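Long-range contacts in O-methyltransferase (Coxiella burnetii, PDB 3TR6), which probably transfers a methyl group from S-adenosylmethionine to an oxygen of its substrate, and binds S-adenosyl-L-homocysteine and a metal ion: residues Y16-E26 / T48-L56; A79-G90 / K111-G119. All blocks are in the same frame, centred on the assembly; numbering follows the deposited sequence.

Contact 1 (Y16-E26 / T48-L56). With SAH (S-adenosyl-L-homocysteine), chain C.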
loop_
_atom_site.group_PDB
_atom_site.type_symbol
_atom_site.label_atom_id
_atom_site.label_comp_id
_atom_site.label_asym_id
_atom_site.label_seq_id
_atom_site.Cartn_x
_atom_site.Cartn_y
_atom_site.Cartn_z
ATOM N N TYR A 16 12.196 8.906 8.860
ATOM C CA TYR A 16 12.430 7.734 8.023
ATOM C C TYR A 16 13.068 6.596 8.815
ATOM O O TYR A 16 12.639 5.446 8.720
ATOM C CB TYR A 16 13.303 8.088 6.816
ATOM C CG TYR A 16 13.805 6.877 6.054
ATOM C CD1 TYR A 16 12.966 6.163 5.204
ATOM C CD2 TYR A 16 15.121 6.449 6.183
ATOM C CE1 TYR A 16 13.424 5.057 4.509
ATOM C CE2 TYR A 16 15.586 5.346 5.493
ATOM C CZ TYR A 16 14.736 4.654 4.656
ATOM O OH TYR A 16 15.201 3.555 3.970
ATOM N N GLN A 17 14.090 6.920 9.598
ATOM C CA GLN A 17 14.778 5.912 10.393
ATOM C C GLN A 17 13.856 5.308 11.441
ATOM O O GLN A 17 13.900 4.106 11.701
ATOM C CB GLN A 17 16.024 6.501 11.056
ATOM C CG GLN A 17 17.157 6.776 10.081
ATOM C CD GLN A 17 17.621 5.525 9.363
ATOM O OE1 GLN A 17 17.438 4.410 9.856
ATOM N NE2 GLN A 17 18.220 5.700 8.191
ATOM N N TYR A 18 13.025 6.150 12.048
ATOM C CA TYR A 18 12.066 5.675 13.032
ATOM C C TYR A 18 11.084 4.711 12.381
ATOM O O TYR A 18 10.703 3.702 12.970
ATOM C CB TYR A 18 11.311 6.840 13.677
ATOM C CG TYR A 18 10.136 6.375 14.497
ATOM C CD1 TYR A 18 10.316 5.919 15.793
ATOM C CD2 TYR A 18 8.850 6.361 13.965
ATOM C CE1 TYR A 18 9.255 5.473 16.541
ATOM C CE2 TYR A 18 7.778 5.914 14.711
ATOM C CZ TYR A 18 7.988 5.471 16.000
ATOM O OH TYR A 18 6.940 5.021 16.769
ATOM N N LEU A 19 10.675 5.032 11.159
ATOM C CA LEU A 19 9.728 4.200 10.426
ATOM C C LEU A 19 10.286 2.796 10.223
ATOM O O LEU A 19 9.593 1.804 10.452
ATOM C CB LEU A 19 9.377 4.846 9.084
ATOM C CG LEU A 19 8.364 4.138 8.186
ATOM C CD1 LEU A 19 7.647 5.145 7.305
ATOM C CD2 LEU A 19 9.034 3.062 7.339
ATOM N N LEU A 20 11.543 2.712 9.797
ATOM C CA LEU A 20 12.191 1.420 9.615
ATOM C C LEU A 20 12.253 0.649 10.931
ATOM O O LEU A 20 12.120 -0.575 10.950
ATOM C CB LEU A 20 13.596 1.585 9.037
ATOM C CG LEU A 20 13.718 2.225 7.656
ATOM C CD1 LEU A 20 15.182 2.306 7.245
ATOM C CD2 LEU A 20 12.913 1.454 6.626
ATOM N N GLN A 21 12.448 1.368 12.030
ATOM C CA GLN A 21 12.579 0.736 13.338
ATOM C C GLN A 21 11.279 0.106 13.820
ATOM O O GLN A 21 11.298 -0.824 14.623
ATOM C CB GLN A 21 13.086 1.740 14.373
ATOM C CG GLN A 21 14.518 2.196 14.131
ATOM C CD GLN A 21 14.923 3.361 15.016
ATOM O OE1 GLN A 21 14.162 3.790 15.884
ATOM N NE2 GLN A 21 16.127 3.881 14.794
ATOM N N VAL A 22 10.152 0.613 13.332
ATOM C CA VAL A 22 8.855 0.101 13.758
ATOM C C VAL A 22 8.090 -0.599 12.644
ATOM O O VAL A 22 6.902 -0.885 12.796
ATOM C CB VAL A 22 7.963 1.213 14.356
ATOM C CG1 VAL A 22 8.593 1.768 15.618
ATOM C CG2 VAL A 22 7.710 2.315 13.330
ATOM N N SER A 23 8.759 -0.884 11.529
ATOM C CA SER A 23 8.079 -1.543 10.418
ATOM C C SER A 23 8.909 -2.605 9.688
ATOM O O SER A 23 8.384 -3.658 9.323
ATOM C CB SER A 23 7.532 -0.510 9.422
ATOM O OG SER A 23 8.561 0.049 8.627
ATOM N N LEU A 24 10.192 -2.331 9.467
ATOM C CA LEU A 24 11.020 -3.215 8.641
ATOM C C LEU A 24 11.344 -4.540 9.324
ATOM O O LEU A 24 12.068 -4.575 10.316
ATOM C CB LEU A 24 12.316 -2.518 8.219
ATOM C CG LEU A 24 13.305 -3.370 7.414
ATOM C CD1 LEU A 24 12.692 -3.787 6.085
ATOM C CD2 LEU A 24 14.610 -2.617 7.195
ATOM N N ARG A 25 10.805 -5.626 8.777
ATOM C CA ARG A 25 11.048 -6.969 9.296
ATOM C C ARG A 25 11.813 -7.798 8.269
ATOM O O ARG A 25 11.285 -8.778 7.742
ATOM C CB ARG A 25 9.728 -7.679 9.589
ATOM C CG ARG A 25 8.829 -7.011 10.606
ATOM C CD ARG A 25 7.539 -7.806 10.718
ATOM N NE ARG A 25 6.677 -7.374 11.814
ATOM C CZ ARG A 25 5.544 -7.985 12.144
ATOM N NH1 ARG A 25 5.147 -9.053 11.465
ATOM N NH2 ARG A 25 4.811 -7.535 13.153
ATOM N N GLU A 26 13.050 -7.409 7.985
ATOM C CA GLU A 26 13.830 -8.073 6.945
ATOM C C GLU A 26 14.277 -9.466 7.372
ATOM O O GLU A 26 14.916 -9.628 8.410
ATOM C CB GLU A 26 15.048 -7.229 6.569
ATOM C CG GLU A 26 15.721 -7.664 5.283
ATOM C CD GLU A 26 16.958 -6.858 4.978
ATOM O OE1 GLU A 26 17.274 -6.668 3.784
ATOM O OE2 GLU A 26 17.620 -6.412 5.936
ATOM N N THR A 48 16.194 -3.549 -4.910
ATOM C CA THR A 48 14.933 -3.116 -4.327
ATOM C C THR A 48 15.108 -2.776 -2.853
ATOM O O THR A 48 15.757 -3.514 -2.108
ATOM C CB THR A 48 13.842 -4.197 -4.490
ATOM O OG1 THR A 48 13.620 -4.443 -5.882
ATOM C CG2 THR A 48 12.536 -3.750 -3.849
ATOM N N ALA A 49 14.534 -1.648 -2.441
ATOM C CA ALA A 49 14.572 -1.232 -1.044
ATOM C C ALA A 49 13.880 -2.268 -0.162
ATOM O O ALA A 49 12.788 -2.740 -0.488
ATOM C CB ALA A 49 13.918 0.134 -0.881
ATOM N N PRO A 50 14.518 -2.632 0.957
ATOM C CA PRO A 50 13.955 -3.642 1.858
ATOM C C PRO A 50 12.506 -3.328 2.224
ATOM O O PRO A 50 11.667 -4.229 2.248
ATOM C CB PRO A 50 14.856 -3.546 3.088
ATOM C CG PRO A 50 16.156 -3.077 2.551
ATOM C CD PRO A 50 15.825 -2.139 1.424
ATOM N N GLU A 51 12.217 -2.059 2.486
ATOM C CA GLU A 51 10.878 -1.657 2.900
ATOM C C GLU A 51 9.872 -1.732 1.755
ATOM O O GLU A 51 8.704 -2.052 1.975
ATOM C CB GLU A 51 10.883 -0.256 3.519
ATOM C CG GLU A 51 11.287 0.859 2.572
ATOM C CD GLU A 51 12.777 1.132 2.585
ATOM O OE1 GLU A 51 13.558 0.181 2.775
ATOM O OE2 GLU A 51 13.170 2.304 2.415
ATOM N N GLN A 52 10.319 -1.440 0.537
ATOM C CA GLN A 52 9.433 -1.531 -0.620
ATOM C C GLN A 52 9.109 -2.992 -0.926
ATOM O O GLN A 52 7.966 -3.338 -1.221
ATOM C CB GLN A 52 10.044 -0.860 -1.850
ATOM C CG GLN A 52 9.050 -0.704 -2.992
ATOM C CD GLN A 52 9.693 -0.241 -4.284
ATOM O OE1 GLN A 52 10.245 -1.041 -5.038
ATOM N NE2 GLN A 52 9.616 1.059 -4.551
ATOM N N ALA A 53 10.129 -3.842 -0.853
ATOM C CA ALA A 53 9.954 -5.270 -1.076
ATOM C C ALA A 53 8.983 -5.854 -0.060
ATOM O O ALA A 53 8.174 -6.721 -0.386
ATOM C CB ALA A 53 11.290 -5.981 -0.994
ATOM N N GLN A 54 9.071 -5.378 1.176
ATOM C CA GLN A 54 8.203 -5.862 2.239
ATOM C C GLN A 54 6.741 -5.560 1.935
ATOM O O GLN A 54 5.857 -6.360 2.246
ATOM C CB GLN A 54 8.605 -5.252 3.580
ATOM C CG GLN A 54 7.703 -5.649 4.728
ATOM C CD GLN A 54 8.296 -5.296 6.072
ATOM O OE1 GLN A 54 9.506 -5.396 6.272
ATOM N NE2 GLN A 54 7.445 -4.874 7.004
ATOM N N LEU A 55 6.498 -4.404 1.324
ATOM C CA LEU A 55 5.160 -4.021 0.898
ATOM C C LEU A 55 4.667 -4.951 -0.203
ATOM O O LEU A 55 3.495 -5.322 -0.230
ATOM C CB LEU A 55 5.156 -2.572 0.401
ATOM C CG LEU A 55 3.958 -2.106 -0.437
ATOM C CD1 LEU A 55 2.652 -2.205 0.350
ATOM C CD2 LEU A 55 4.178 -0.686 -0.936
ATOM N N LEU A 56 5.569 -5.318 -1.110
ATOM C CA LEU A 56 5.251 -6.263 -2.173
ATOM C C LEU A 56 4.837 -7.608 -1.591
ATOM O O LEU A 56 3.868 -8.218 -2.039
ATOM C CB LEU A 56 6.450 -6.454 -3.102
ATOM C CG LEU A 56 6.863 -5.296 -4.005
ATOM C CD1 LEU A 56 8.078 -5.696 -4.825
ATOM C CD2 LEU A 56 5.716 -4.877 -4.910
HETATM N N SAH C . 13.976 -6.085 -8.631
HETATM C CA SAH C . 15.410 -6.166 -8.664
HETATM C CB SAH C . 16.021 -4.949 -9.338
HETATM C CG SAH C . 16.661 -5.174 -10.689
HETATM S SD SAH C . 17.576 -3.815 -11.401
HETATM C C SAH C . 15.940 -6.279 -7.276
HETATM O O SAH C . 17.153 -6.006 -7.056
HETATM O OXT SAH C . 15.197 -6.640 -6.329
HETATM C "C5'" SAH C . 17.465 -3.877 -13.182
HETATM C "C4'" SAH C . 17.645 -5.156 -13.801
HETATM O "O4'" SAH C . 17.003 -5.155 -15.124
HETATM C "C3'" SAH C . 19.079 -5.420 -14.039
HETATM O "O3'" SAH C . 19.431 -6.586 -13.415
HETATM C "C2'" SAH C . 19.213 -5.560 -15.497
HETATM O "O2'" SAH C . 20.092 -6.567 -15.809
HETATM C "C1'" SAH C . 17.841 -5.920 -15.935
HETATM N N9 SAH C . 17.530 -5.684 -17.341
HETATM C C8 SAH C . 17.958 -4.666 -18.104
HETATM N N7 SAH C . 17.435 -4.823 -19.331
HETATM C C5 SAH C . 16.675 -5.937 -19.348
HETATM C C6 SAH C . 15.911 -6.578 -20.328
HETATM N N6 SAH C . 15.824 -6.050 -21.651
HETATM N N1 SAH C . 15.257 -7.707 -20.002
HETATM C C2 SAH C . 15.330 -8.217 -18.765
HETATM N N3 SAH C . 16.056 -7.628 -17.806
HETATM C C4 SAH C . 16.734 -6.492 -18.070
#

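Contact 2 (A79-G90 / K111-G119)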
loop_
_atom_site.group_PDB
_atom_site.type_symbol
_atom_site.label_atom_id
_atom_site.label_comp_id
_atom_site.label_asym_id
_atom_site.label_seq_id
_atom_site.Cartn_x
_atom_site.Cartn_y
_atom_site.Cartn_z
ATOM N N ALA A 79 12.291 -10.900 -6.113
ATOM C CA ALA A 79 11.808 -12.221 -6.491
ATOM C C ALA A 79 11.668 -13.112 -5.266
ATOM O O ALA A 79 10.688 -13.841 -5.125
ATOM C CB ALA A 79 12.745 -12.857 -7.505
ATOM N N ILE A 80 12.654 -13.041 -4.381
ATOM C CA ILE A 80 12.649 -13.831 -3.157
ATOM C C ILE A 80 11.695 -13.252 -2.115
ATOM O O ILE A 80 11.024 -13.992 -1.395
ATOM C CB ILE A 80 14.062 -13.930 -2.559
ATOM C CG1 ILE A 80 14.978 -14.711 -3.506
ATOM C CG2 ILE A 80 14.016 -14.578 -1.189
ATOM C CD1 ILE A 80 16.439 -14.683 -3.115
ATOM N N ALA A 81 11.638 -11.926 -2.038
ATOM C CA ALA A 81 10.740 -11.257 -1.104
ATOM C C ALA A 81 9.303 -11.692 -1.359
ATOM O O ALA A 81 8.583 -12.076 -0.434
ATOM C CB ALA A 81 10.869 -9.751 -1.228
HETATM N N MSE A 82 8.897 -11.634 -2.622
HETATM C CA MSE A 82 7.561 -12.057 -3.017
HETATM C C MSE A 82 7.422 -13.573 -2.985
HETATM O O MSE A 82 6.380 -14.096 -2.589
HETATM C CB MSE A 82 7.209 -11.520 -4.405
HETATM C CG MSE A 82 6.913 -10.033 -4.427
HETATM SE SE MSE A 82 6.462 -9.374 -6.196
HETATM C CE MSE A 82 8.213 -9.497 -7.047
ATOM N N GLY A 83 8.475 -14.272 -3.403
ATOM C CA GLY A 83 8.484 -15.724 -3.375
ATOM C C GLY A 83 8.153 -16.284 -2.003
ATOM O O GLY A 83 7.399 -17.244 -1.883
ATOM N N LEU A 84 8.715 -15.677 -0.961
ATOM C CA LEU A 84 8.491 -16.135 0.407
ATOM C C LEU A 84 7.050 -15.930 0.874
ATOM O O LEU A 84 6.595 -16.582 1.816
ATOM C CB LEU A 84 9.453 -15.434 1.367
ATOM C CG LEU A 84 10.932 -15.790 1.224
ATOM C CD1 LEU A 84 11.803 -14.757 1.918
ATOM C CD2 LEU A 84 11.207 -17.191 1.762
ATOM N N ALA A 85 6.339 -15.019 0.221
ATOM C CA ALA A 85 4.969 -14.704 0.613
ATOM C C ALA A 85 3.950 -15.532 -0.165
ATOM O O ALA A 85 2.773 -15.585 0.199
ATOM C CB ALA A 85 4.696 -13.216 0.438
ATOM N N LEU A 86 4.413 -16.179 -1.230
ATOM C CA LEU A 86 3.565 -17.018 -2.067
ATOM C C LEU A 86 2.844 -18.091 -1.268
ATOM O O LEU A 86 3.431 -18.715 -0.385
ATOM C CB LEU A 86 4.397 -17.692 -3.156
ATOM C CG LEU A 86 4.775 -16.886 -4.397
ATOM C CD1 LEU A 86 5.747 -17.681 -5.254
ATOM C CD2 LEU A 86 3.535 -16.503 -5.196
ATOM N N PRO A 87 1.558 -18.311 -1.578
ATOM C CA PRO A 87 0.831 -19.444 -0.998
ATOM C C PRO A 87 1.402 -20.760 -1.525
ATOM O O PRO A 87 2.164 -20.736 -2.494
ATOM C CB PRO A 87 -0.607 -19.229 -1.482
ATOM C CG PRO A 87 -0.492 -18.335 -2.667
ATOM C CD PRO A 87 0.693 -17.463 -2.415
ATOM N N LYS A 88 1.044 -21.878 -0.900
ATOM C CA LYS A 88 1.668 -23.170 -1.202
ATOM C C LYS A 88 1.693 -23.507 -2.692
ATOM O O LYS A 88 2.641 -24.121 -3.181
ATOM C CB LYS A 88 0.988 -24.301 -0.425
ATOM C CG LYS A 88 -0.436 -24.601 -0.876
ATOM C CD LYS A 88 -0.936 -25.926 -0.309
ATOM C CE LYS A 88 -0.102 -27.097 -0.814
ATOM N NZ LYS A 88 -0.631 -28.410 -0.342
ATOM N N ASP A 89 0.651 -23.099 -3.409
ATOM C CA ASP A 89 0.505 -23.443 -4.819
ATOM C C ASP A 89 0.847 -22.278 -5.744
ATOM O O ASP A 89 0.496 -22.289 -6.924
ATOM C CB ASP A 89 -0.919 -23.933 -5.100
ATOM C CG ASP A 89 -1.984 -22.923 -4.680
ATOM O OD1 ASP A 89 -1.881 -22.367 -3.561
ATOM O OD2 ASP A 89 -2.924 -22.678 -5.469
ATOM N N GLY A 90 1.529 -21.273 -5.206
ATOM C CA GLY A 90 1.879 -20.099 -5.983
ATOM C C GLY A 90 3.211 -20.246 -6.689
ATOM O O GLY A 90 4.097 -20.960 -6.222
ATOM N N LYS A 111 18.662 -21.622 -1.539
ATOM C CA LYS A 111 18.984 -21.584 -0.119
ATOM C C LYS A 111 17.765 -21.200 0.715
ATOM O O LYS A 111 17.711 -21.472 1.917
ATOM C CB LYS A 111 20.122 -20.590 0.124
ATOM C CG LYS A 111 20.685 -20.592 1.538
ATOM C CD LYS A 111 21.867 -19.635 1.650
ATOM C CE LYS A 111 22.516 -19.707 3.024
ATOM N NZ LYS A 111 23.695 -18.800 3.133
ATOM N N ALA A 112 16.790 -20.566 0.070
ATOM C CA ALA A 112 15.575 -20.131 0.751
ATOM C C ALA A 112 14.472 -21.184 0.677
ATOM O O ALA A 112 13.472 -21.094 1.390
ATOM C CB ALA A 112 15.087 -18.807 0.173
ATOM N N GLY A 113 14.663 -22.176 -0.190
ATOM C CA GLY A 113 13.700 -23.250 -0.364
ATOM C C GLY A 113 12.623 -22.933 -1.385
ATOM O O GLY A 113 11.502 -23.429 -1.285
ATOM N N LEU A 114 12.963 -22.115 -2.378
ATOM C CA LEU A 114 11.978 -21.640 -3.350
ATOM C C LEU A 114 12.265 -22.116 -4.769
ATOM O O LEU A 114 11.736 -21.561 -5.732
ATOM C CB LEU A 114 11.902 -20.108 -3.333
ATOM C CG LEU A 114 11.537 -19.427 -2.008
ATOM C CD1 LEU A 114 11.695 -17.920 -2.122
ATOM C CD2 LEU A 114 10.126 -19.795 -1.576
ATOM N N SER A 115 13.099 -23.142 -4.903
ATOM C CA SER A 115 13.480 -23.629 -6.224
ATOM C C SER A 115 12.278 -24.145 -7.008
ATOM O O SER A 115 12.276 -24.139 -8.242
ATOM C CB SER A 115 14.547 -24.721 -6.117
ATOM O OG SER A 115 15.774 -24.191 -5.641
ATOM N N ASP A 116 11.252 -24.585 -6.288
ATOM C CA ASP A 116 10.059 -25.129 -6.922
ATOM C C ASP A 116 9.042 -24.043 -7.266
ATOM O O ASP A 116 8.184 -24.240 -8.125
ATOM C CB ASP A 116 9.422 -26.200 -6.033
ATOM C CG ASP A 116 10.251 -27.469 -5.967
ATOM O OD1 ASP A 116 10.866 -27.832 -6.993
ATOM O OD2 ASP A 116 10.291 -28.100 -4.888
ATOM N N LYS A 117 9.150 -22.898 -6.599
ATOM C CA LYS A 117 8.211 -21.803 -6.811
ATOM C C LYS A 117 8.726 -20.742 -7.774
ATOM O O LYS A 117 7.943 -20.133 -8.503
ATOM C CB LYS A 117 7.818 -21.160 -5.480
ATOM C CG LYS A 117 6.903 -22.026 -4.638
ATOM C CD LYS A 117 6.525 -21.335 -3.344
ATOM C CE LYS A 117 5.585 -22.196 -2.525
ATOM N NZ LYS A 117 5.230 -21.544 -1.238
ATOM N N ILE A 118 10.037 -20.519 -7.782
ATOM C CA ILE A 118 10.617 -19.495 -8.645
ATOM C C ILE A 118 11.294 -20.106 -9.865
ATOM O O ILE A 118 12.037 -21.078 -9.748
ATOM C CB ILE A 118 11.633 -18.602 -7.895
ATOM C CG1 ILE A 118 10.983 -17.970 -6.663
ATOM C CG2 ILE A 118 12.189 -17.533 -8.827
ATOM C CD1 ILE A 118 11.910 -17.086 -5.876
ATOM N N GLY A 119 11.024 -19.532 -11.032
ATOM C CA GLY A 119 11.656 -19.957 -12.265
ATOM C C GLY A 119 12.242 -18.787 -13.031
ATOM O O GLY A 119 11.545 -17.817 -13.336
HETATM O O HOH W 1 6.432 -19.426 -0.332
#

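Contact 1 (Y16-E26 / T48-L56)
The ring of Tyr16 meets Glu51 at its edge: OE2 lies in the ring plane and takes the hydroxyl's hydrogen bond, Tyr16 OH to Glu51 OE2 2.8 Å. One face of that ring carries CG of Leu20, one turn further along the same helix. Ring and carboxylate planes stand 48° apart, and the hydroxyl comes to OE2 from above the carboxylate plane. Glu51 gets there by a bent chain, with CG wedged between its backbone N and carbonyl carbon (chi1 64°), a course that also lays it against CD2 of Leu20. Both polar ends have second partners on the neighbouring subunit, Thr8 OG1 for Glu51 OE2 and Asn7 N for Tyr16 OH, so this pair sits at the dimer interface.

The second flat group is the amide of Gln54, which uses both of its ends on the backbone just past helix 13-21. Gln54 NE2 donates to Ser23 O at 2.8 Å, with that oxygen close to the amide plane but approached from above its own carbonyl plane. Gln54 OE1 accepts from Arg25 N, also at 2.8 Å, tilted 17° from the carbonyl plane. The two bonds fix the rotation of the amide. The arrangement joins the end of helix 13-21 and the loop after it to helix 50-63, which packs on the Rossmann-like sheet of a class I methyltransferase.

Between the two polar sites lies Leu24. Leu24 CD1 reaches Pro50 CB at 3.7 Å and Gln54 OE1 at 3.6 Å. Pro50 is also touched by Glu26, whose OE1 is bound to Tyr77 OH and whose OE2 forms a salt bridge with Arg34. At the start of the second segment, just ahead of the N-cap residue Ala49, Thr48 OG1 donates to the carboxylate OXT of S-adenosyl-L-homocysteine at 2.7 Å.

Contact 2 (A79-G90 / K111-G119)
Leu114 and Ile118 press their methyl groups against the backbone of helix 77-83, where Gly83 lets them close in. This is part of the Rossmann-like alpha/beta fold: strand 118-122 is at one border of the chain's sheet, and the segment leading into it follows helix 99-111, whose C-terminal end is closed by a Schellman motif with Gly113 at positive phi. Packing is tight on this side. CD2 of Leu114 sits 3.7 Å from Gly83 O, while its CD1 lies over Leu84 N and meets Ile80 CG2 at 4.2 Å. Ile118 extends CD1 to within 3.5 Å of Ala79 O. The solvent side is sparser: exposed Leu84 still touches Leu114, CD2 to CD1 4.0 Å, crossing it at about a right angle, but its only other neighbour across the contact is Ala112, Leu84 CD2 to Ala112 CB 4.5 Å.

Lys117 lines the other end. Its chain is fully extended beyond CG, running past Leu86 in the opposite sense and along the 87-90 turn, with Lys117 CG 3.4 Å from Gly90 O. That reach delivers the ammonium group to the carbonyls of Leu86 and Pro87, and through a water to that of Gly83. The direct bonds from NZ to Leu86 O and Pro87 O are both weak; the water accepts from Lys117 NZ and donates to Gly83 O and Leu86 O.

Contact 1 closes before contact 2 opens along the chain, and their centres lie 20 Å apart, yet helices 50-63 and 77-83 meet directly. Ala53 CB packs on Ala81 CB at 3.8 Å, and Leu56 CB lies the same distance from CG of selenomethionine Met82. The two helices thus pack on each other, and each begins close to the ligand. Contact 1 supplies Thr48 to the cofactor site; contact 2 approaches it through Ala79, which follows the ligand-binding Ser78 and whose side chain is about 7 Å from the bound S-adenosyl-L-homocysteine. From the nickel ion it is about 10 Å to the Pro50 side chain and about 13 Å to that of Ala79.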